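Local coordinates for carbohydrate binding protein, putative, cpb33A (Cellvibrio japonicus, PDB 5FJQ), which is the catalytic domain of a copper-dependent lytic polysaccharide monooxygenase, important for efficient chitin utilization and probably acting by oxidative cleavage of the polysaccharide, at residues A[17-22]-A[37-42]; A[47-50]-A[55-58]; A[59-64]-A[72-77]. All coordinates share one frame; numbering follows the deposited sequence.

Contact 1. Residues A[17-22]-A[37-42]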
loop_
_atom_site.group_PDB
_atom_site.type_symbol
_atom_site.label_atom_id
_atom_site.label_comp_id
_atom_site.label_asym_id
_atom_site.label_seq_id
_atom_site.Cartn_x
_atom_site.Cartn_y
_atom_site.Cartn_z
ATOM N N ASN A 17 8.173 9.224 10.561
ATOM C CA ASN A 17 8.728 8.916 11.876
ATOM C C ASN A 17 10.289 9.058 11.849
ATOM O O ASN A 17 10.927 8.983 12.911
ATOM C CB ASN A 17 8.341 7.516 12.302
ATOM C CG ASN A 17 8.844 7.162 13.705
ATOM O OD1 ASN A 17 9.706 6.265 13.880
ATOM N ND2 ASN A 17 8.317 7.876 14.715
ATOM N N GLY A 18 10.878 9.256 10.663
ATOM C CA GLY A 18 12.376 9.423 10.535
ATOM C C GLY A 18 13.022 8.192 9.916
ATOM O O GLY A 18 13.022 7.086 10.508
ATOM N N ILE A 19 13.568 8.367 8.711
ATOM C CA ILE A 19 14.083 7.270 7.982
ATOM C C ILE A 19 15.455 6.857 8.579
ATOM O O ILE A 19 15.703 5.683 8.749
ATOM C CB ILE A 19 14.237 7.609 6.486
ATOM C CG1 ILE A 19 12.854 7.885 5.862
ATOM C CG2 ILE A 19 14.984 6.476 5.757
ATOM C CD1 ILE A 19 12.929 8.643 4.524
ATOM N N GLU A 20 16.296 7.839 8.923
ATOM C CA GLU A 20 17.644 7.524 9.452
ATOM C C GLU A 20 17.616 7.097 10.937
ATOM O O GLU A 20 18.310 6.167 11.335
ATOM C CB GLU A 20 18.611 8.722 9.206
ATOM C CG GLU A 20 18.658 9.135 7.734
ATOM C CD GLU A 20 18.963 7.944 6.825
ATOM O OE1 GLU A 20 19.575 7.001 7.346
ATOM O OE2 GLU A 20 18.585 7.900 5.624
ATOM N N ASN A 21 16.799 7.777 11.727
ATOM C CA ASN A 21 16.735 7.622 13.181
ATOM C C ASN A 21 15.297 7.496 13.638
ATOM O O ASN A 21 14.829 8.291 14.409
ATOM C CB ASN A 21 17.350 8.827 13.881
ATOM C CG ASN A 21 18.853 8.899 13.688
ATOM O OD1 ASN A 21 19.363 9.853 13.094
ATOM N ND2 ASN A 21 19.579 7.879 14.180
ATOM N N PRO A 22 14.602 6.458 13.176
ATOM C CA PRO A 22 13.218 6.292 13.582
ATOM C C PRO A 22 13.136 6.091 15.112
ATOM O O PRO A 22 14.099 5.638 15.753
ATOM C CB PRO A 22 12.804 4.984 12.884
ATOM C CG PRO A 22 14.048 4.236 12.636
ATOM C CD PRO A 22 15.162 5.248 12.537
ATOM N N GLY A 37 14.483 2.955 0.619
ATOM C CA GLY A 37 13.391 3.365 -0.310
ATOM C C GLY A 37 12.334 4.300 0.303
ATOM O O GLY A 37 11.379 4.695 -0.361
ATOM N N LEU A 38 12.443 4.620 1.593
ATOM C CA LEU A 38 11.415 5.425 2.232
ATOM C C LEU A 38 11.498 6.872 1.806
ATOM O O LEU A 38 10.542 7.642 2.050
ATOM C CB LEU A 38 11.429 5.314 3.770
ATOM C CG LEU A 38 10.978 4.030 4.485
ATOM C CD1 LEU A 38 11.265 4.126 5.965
ATOM C CD2 LEU A 38 9.497 3.827 4.231
ATOM N N TYR A 39 12.615 7.255 1.183
ATOM C CA TYR A 39 12.786 8.617 0.615
ATOM C C TYR A 39 11.968 8.797 -0.670
ATOM O O TYR A 39 11.813 9.909 -1.211
ATOM C CB TYR A 39 14.273 8.792 0.225
ATOM C CG TYR A 39 15.074 9.211 1.391
ATOM C CD1 TYR A 39 15.020 10.549 1.874
ATOM C CD2 TYR A 39 15.824 8.286 2.087
ATOM C CE1 TYR A 39 15.742 10.909 3.004
ATOM C CE2 TYR A 39 16.548 8.646 3.202
ATOM C CZ TYR A 39 16.521 9.952 3.634
ATOM O OH TYR A 39 17.246 10.227 4.753
ATOM N N THR A 40 11.551 7.663 -1.254
ATOM C CA THR A 40 10.893 7.720 -2.584
ATOM C C THR A 40 9.602 6.866 -2.543
ATOM O O THR A 40 9.451 5.893 -3.284
ATOM C CB THR A 40 11.810 7.226 -3.738
ATOM O OG1 THR A 40 12.223 5.916 -3.449
ATOM C CG2 THR A 40 13.035 8.076 -3.968
ATOM N N PRO A 41 8.690 7.216 -1.621
ATOM C CA PRO A 41 7.402 6.544 -1.386
ATOM C C PRO A 41 6.515 6.394 -2.638
ATOM O O PRO A 41 5.699 5.444 -2.714
ATOM C CB PRO A 41 6.741 7.458 -0.357
ATOM C CG PRO A 41 7.353 8.817 -0.600
ATOM C CD PRO A 41 8.816 8.431 -0.803
ATOM N N GLN A 42 6.737 7.263 -3.617
ATOM C CA GLN A 42 5.993 7.325 -4.894
ATOM C C GLN A 42 6.408 6.247 -5.929
ATOM O O GLN A 42 5.795 6.107 -7.008
ATOM C CB GLN A 42 6.138 8.732 -5.502
ATOM C CG GLN A 42 7.510 9.050 -6.086
ATOM C CD GLN A 42 8.522 9.572 -5.035
ATOM O OE1 GLN A 42 8.358 9.382 -3.806
ATOM N NE2 GLN A 42 9.557 10.270 -5.517
#
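The phenol OH of Y39 donates a hydrogen bond of 2.8 Å to E20 OE2, taking the anti lone pair, the one turned away from OE1. The carboxylate reaches the ring at its edge and lies nearly in its plane, 21° between the two planes, although the side chains themselves run at about a right angle. A bend at chi2 (-53°) folds E20 back so that its end meets the phenol. This bond lies at the protein surface; I19 and L38 are buried beneath it. I19 CD1 is centred over one face of the Y39 ring, 3.6 Å from the centroid and 3° off the normal, an almost ideal CH-pi contact. The other branch, CG2, stands 3.7 Å from Y39 CE2, so both arms of the isoleucine touch the tyrosine. I19 CG1 also meets L38 CB at 3.6 Å, the two side chains lying alongside and pointing opposite ways. L38 continues inward onto V11 and C14 of helix 10-17 and onto M73. G18, with positive phi, leaves the helical path after helix 10-17, and the carbonyl of I19 is held by N35. The side chain of Y39 is about 12 Å from that of the copper ligand H1. The contact thus ties together the loops at both ends of helix 25-33, in the helical region after the first β-strand that is characteristic of AA10 lytic polysaccharide monooxygenases.

Contact 2. Residues A[47-50]-A[55-58]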
loop_
_atom_site.group_PDB
_atom_site.type_symbol
_atom_site.label_atom_id
_atom_site.label_comp_id
_atom_site.label_asym_id
_atom_site.label_seq_id
_atom_site.Cartn_x
_atom_site.Cartn_y
_atom_site.Cartn_z
ATOM N N GLY A 47 7.770 -2.269 -13.169
ATOM C CA GLY A 47 7.603 -2.013 -14.605
ATOM C C GLY A 47 7.133 -3.267 -15.355
ATOM O O GLY A 47 7.457 -4.376 -14.977
ATOM N N GLY A 48 6.356 -3.078 -16.412
ATOM C CA GLY A 48 5.876 -4.152 -17.267
ATOM C C GLY A 48 4.590 -4.830 -16.832
ATOM O O GLY A 48 4.141 -5.756 -17.507
ATOM N N VAL A 49 3.995 -4.409 -15.720
ATOM C CA VAL A 49 2.870 -5.171 -15.165
ATOM C C VAL A 49 1.579 -4.805 -15.886
ATOM O O VAL A 49 1.325 -3.645 -16.162
ATOM C CB VAL A 49 2.705 -4.990 -13.653
ATOM C CG1 VAL A 49 1.701 -5.997 -13.110
ATOM C CG2 VAL A 49 4.009 -5.203 -12.913
ATOM N N ARG A 50 0.790 -5.822 -16.246
ATOM C CA ARG A 50 -0.456 -5.643 -16.992
ATOM C C ARG A 50 -1.540 -6.480 -16.292
ATOM O O ARG A 50 -1.826 -7.648 -16.712
ATOM C CB ARG A 50 -0.273 -6.038 -18.470
ATOM C CG ARG A 50 0.870 -5.304 -19.218
ATOM C CD ARG A 50 0.708 -5.331 -20.719
ATOM N NE ARG A 50 1.109 -6.642 -21.221
ATOM C CZ ARG A 50 0.277 -7.653 -21.459
ATOM N NH1 ARG A 50 -1.055 -7.547 -21.285
ATOM N NH2 ARG A 50 0.780 -8.798 -21.913
ATOM N N TYR A 55 2.423 -12.289 -10.541
ATOM C CA TYR A 55 3.575 -12.838 -11.244
ATOM C C TYR A 55 4.894 -12.150 -10.828
ATOM O O TYR A 55 5.922 -12.818 -10.594
ATOM C CB TYR A 55 3.390 -12.819 -12.796
ATOM C CG TYR A 55 4.642 -13.317 -13.485
ATOM C CD1 TYR A 55 4.861 -14.712 -13.594
ATOM C CD2 TYR A 55 5.578 -12.453 -14.052
ATOM C CE1 TYR A 55 6.003 -15.213 -14.205
ATOM C CE2 TYR A 55 6.782 -12.958 -14.625
ATOM C CZ TYR A 55 6.953 -14.362 -14.739
ATOM O OH TYR A 55 8.121 -15.004 -15.311
ATOM N N TYR A 56 4.862 -10.814 -10.752
ATOM C CA TYR A 56 6.027 -9.994 -10.508
ATOM C C TYR A 56 6.381 -9.856 -9.012
ATOM O O TYR A 56 7.582 -9.754 -8.686
ATOM C CB TYR A 56 5.832 -8.591 -11.132
ATOM C CG TYR A 56 5.774 -8.661 -12.634
ATOM C CD1 TYR A 56 6.949 -8.745 -13.385
ATOM C CD2 TYR A 56 4.554 -8.724 -13.305
ATOM C CE1 TYR A 56 6.903 -8.823 -14.749
ATOM C CE2 TYR A 56 4.501 -8.804 -14.702
ATOM C CZ TYR A 56 5.674 -8.856 -15.404
ATOM O OH TYR A 56 5.658 -9.002 -16.794
ATOM N N ILE A 57 5.346 -9.814 -8.129
ATOM C CA ILE A 57 5.533 -9.692 -6.688
ATOM C C ILE A 57 5.309 -10.999 -5.903
ATOM O O ILE A 57 4.152 -11.489 -5.815
ATOM C CB ILE A 57 4.617 -8.602 -6.086
ATOM C CG1 ILE A 57 4.810 -7.226 -6.776
ATOM C CG2 ILE A 57 4.687 -8.629 -4.546
ATOM C CD1 ILE A 57 3.729 -6.230 -6.377
ATOM N N PRO A 58 6.383 -11.526 -5.266
ATOM C CA PRO A 58 6.256 -12.810 -4.488
ATOM C C PRO A 58 5.366 -12.609 -3.274
ATOM O O PRO A 58 5.287 -11.477 -2.781
ATOM C CB PRO A 58 7.721 -13.093 -4.066
ATOM C CG PRO A 58 8.564 -12.377 -5.086
ATOM C CD PRO A 58 7.797 -11.093 -5.364
HETATM O O HOH W 1 3.364 -8.328 -18.101
#
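Apolar packing between V49 and Y56 carries the contact. V49 CG2 lies 3.6 Å from Y56 CD2 and 3.9 Å from Y56 CG, while V49 CG1 approaches the same CD2 at 4.0 Å, so both methyls converge on the CD2 corner of the ring. They come obliquely, and the two side chains lie alongside, pointing opposite ways. With CG1 anti to the backbone N (chi1 -169°), V49 keeps both branches near the ring, and it also packs on Y172 of strand 169-178. Within 55-58, Y55 sets its CD2 over the centre of the Y56 ring, 3.7 Å above the plane. The loop 47-50 leaves strand 45-47, an edge of the β-sandwich core of the AA10 domain, and helix 53-56 folds back against it; G47 lies about 10 Å from the bound copper, between nearest atoms. The polar link runs through water. Water 1 donates to G48 O at 2.8 Å and is hydrogen-bonded to Y56 OH at 2.7 Å, in the plane of the ring at its edge, bridging two groups that have no direct hydrogen bond. G48 sits in the turn with positive phi and offers its carbonyl to the water, and V49 O is held by Q160.

Contact 3. Residues A[59-64]-A[72-77]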
loop_
_atom_site.group_PDB
_atom_site.type_symbol
_atom_site.label_atom_id
_atom_site.label_comp_id
_atom_site.label_asym_id
_atom_site.label_seq_id
_atom_site.Cartn_x
_atom_site.Cartn_y
_atom_site.Cartn_z
ATOM N N ASP A 59 4.689 -13.626 -2.764
ATOM C CA ASP A 59 4.055 -13.428 -1.427
ATOM C C ASP A 59 5.096 -12.945 -0.402
ATOM O O ASP A 59 6.291 -13.311 -0.481
ATOM C CB ASP A 59 3.441 -14.715 -0.883
ATOM C CG ASP A 59 2.238 -15.159 -1.656
ATOM O OD1 ASP A 59 1.258 -14.405 -1.835
ATOM O OD2 ASP A 59 2.262 -16.326 -2.072
ATOM N N GLY A 60 4.675 -12.222 0.611
ATOM C CA GLY A 60 5.627 -11.720 1.590
ATOM C C GLY A 60 6.379 -10.506 1.079
ATOM O O GLY A 60 7.193 -9.963 1.807
ATOM N N ARG A 61 6.129 -10.093 -0.175
ATOM C CA ARG A 61 6.761 -8.882 -0.762
ATOM C C ARG A 61 5.752 -7.806 -1.316
ATOM O O ARG A 61 6.097 -6.945 -2.165
ATOM C CB ARG A 61 7.825 -9.290 -1.831
ATOM C CG ARG A 61 9.028 -10.074 -1.310
ATOM C CD ARG A 61 9.798 -9.348 -0.199
ATOM N NE ARG A 61 10.908 -10.155 0.313
ATOM C CZ ARG A 61 11.551 -9.942 1.464
ATOM N NH1 ARG A 61 11.178 -8.953 2.249
ATOM N NH2 ARG A 61 12.546 -10.760 1.849
ATOM N N LEU A 62 4.501 -7.841 -0.825
ATOM C CA LEU A 62 3.478 -7.054 -1.363
ATOM C C LEU A 62 3.781 -5.589 -0.976
ATOM O O LEU A 62 3.779 -4.716 -1.812
ATOM C CB LEU A 62 2.189 -7.531 -0.757
ATOM C CG LEU A 62 1.436 -8.476 -1.660
ATOM C CD1 LEU A 62 2.016 -9.881 -1.762
ATOM C CD2 LEU A 62 -0.066 -8.516 -1.298
ATOM N N CYS A 63 4.244 -5.382 0.245
ATOM C CA CYS A 63 4.485 -4.013 0.698
ATOM C C CYS A 63 5.728 -3.331 0.139
ATOM O O CYS A 63 5.776 -2.095 0.114
ATOM C CB CYS A 63 4.505 -3.993 2.232
ATOM S SG CYS A 63 2.944 -4.438 3.058
ATOM N N SER A 64 6.752 -4.092 -0.250
ATOM C CA SER A 64 7.967 -3.541 -0.879
ATOM C C SER A 64 7.904 -3.607 -2.407
ATOM O O SER A 64 8.851 -3.205 -3.075
ATOM C CB SER A 64 9.210 -4.348 -0.458
ATOM O OG SER A 64 8.990 -5.765 -0.645
ATOM N N GLY A 72 11.853 -3.650 4.752
ATOM C CA GLY A 72 11.481 -3.374 6.129
ATOM C C GLY A 72 9.938 -3.299 6.193
ATOM O O GLY A 72 9.325 -3.723 7.168
ATOM N N MET A 73 9.359 -2.841 5.080
ATOM C CA MET A 73 7.902 -2.763 4.868
ATOM C C MET A 73 7.192 -4.103 4.837
ATOM O O MET A 73 5.947 -4.130 5.027
ATOM C CB MET A 73 7.529 -1.903 3.625
ATOM C CG MET A 73 8.046 -0.453 3.664
ATOM S SD MET A 73 7.322 0.498 5.014
ATOM C CE MET A 73 8.577 0.300 6.268
ATOM N N ASP A 74 7.972 -5.194 4.702
ATOM C CA ASP A 74 7.415 -6.519 4.554
ATOM C C ASP A 74 7.241 -7.255 5.863
ATOM O O ASP A 74 6.794 -8.441 5.866
ATOM C CB ASP A 74 8.270 -7.312 3.606
ATOM C CG ASP A 74 8.123 -6.848 2.140
ATOM O OD1 ASP A 74 7.003 -6.488 1.727
ATOM O OD2 ASP A 74 9.097 -6.844 1.374
ATOM N N LEU A 75 7.647 -6.611 6.956
ATOM C CA LEU A 75 7.672 -7.286 8.299
ATOM C C LEU A 75 6.236 -7.450 8.835
ATOM O O LEU A 75 5.491 -6.502 8.747
ATOM C CB LEU A 75 8.499 -6.439 9.273
ATOM C CG LEU A 75 9.997 -6.386 8.910
ATOM C CD1 LEU A 75 10.804 -5.552 9.884
ATOM C CD2 LEU A 75 10.609 -7.744 8.733
ATOM N N ALA A 76 5.868 -8.633 9.357
ATOM C CA ALA A 76 4.600 -8.865 10.092
ATOM C C ALA A 76 4.659 -8.258 11.512
ATOM O O ALA A 76 5.430 -8.684 12.345
ATOM C CB ALA A 76 4.339 -10.372 10.167
ATOM N N ARG A 77 3.872 -7.238 11.787
ATOM C CA ARG A 77 3.889 -6.590 13.094
ATOM C C ARG A 77 2.490 -6.161 13.369
ATOM O O ARG A 77 1.793 -5.820 12.443
ATOM C CB ARG A 77 4.822 -5.405 13.062
ATOM C CG ARG A 77 6.265 -5.887 12.855
ATOM C CD ARG A 77 7.244 -4.758 12.942
ATOM N NE ARG A 77 7.226 -4.165 14.282
ATOM C CZ ARG A 77 8.105 -4.429 15.259
ATOM N NH1 ARG A 77 9.116 -5.248 15.073
ATOM N NH2 ARG A 77 8.010 -3.803 16.434
HETATM O O HOH W 2 4.520 -7.519 2.051
#
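R61 and S64 meet the buried carboxylate of D74, on which charge and hydrogen bonding centre. R61 NH1 forms a salt bridge to D74 OD2 at 3.1 Å; OD2 is modelled too close to a neighbour, so the exact geometry is doubtful. The carboxylate carbon lies at the edge of the guanidinium, near its plane, and the planes are 55° apart. R61 bends at chi2 (-57°), which brings its end back to D74 although its CB starts away from 72-77; the guanidinium also makes a cation-pi contact with F71. D74 OD1 accepts a weak hydrogen bond from S64 N at 3.1 Å, its angle of 134° well off straight. Water 2 completes the grip on OD1, donating to it at 2.7 Å while accepting from C63 N at 2.8 Å. With the arginine, the S64 N-H and the water around it, the carboxylate is probably ionised despite its burial. These bonds join two parts of the long loop between helix 53-56 and strand 83-84, which covers the β-sandwich core of the AA10 domain; the C63–C174 disulfide ties this loop to strand 169-178. Apolar and backbone packing comes from C63 and M73. C63 CB meets M73 CB at 3.9 Å and lies close to M73 O, which also receives a weak hydrogen bond from R10. The M73 chain then folds away at chi2 and chi3, onto V11 of helix 10-17 and A30 of helix 25-33. At G60, where phi is positive, the chain turns and G60 O comes within 3.3 Å of D74 CG; its backbone is hydrogen-bonded to L120.

Overall arrangement
The contacts follow in series along the chain. Contact 3 is buried, its centre about 10 Å from the chain centre, whereas contacts 1 and 2 are partly buried, their centres about 15 Å from it. Their chemistry follows depth: contact 3 compensates an interior carboxylate with an arginine and a water, contact 1 sets a tyrosine–glutamate bond at the surface beside a buried isoleucine, and contact 2 has no direct polar bond. Contacts 1 and 3 both reach helix 10-17 and touch where L38 CD2 meets M73 SD at 4.1 Å. Contact 2 packs on strand 169-178 through V49, contact 3 is bound to it by the C63–C174 disulfide, and I57 CG2 lies 3.8 Å from L62 CA.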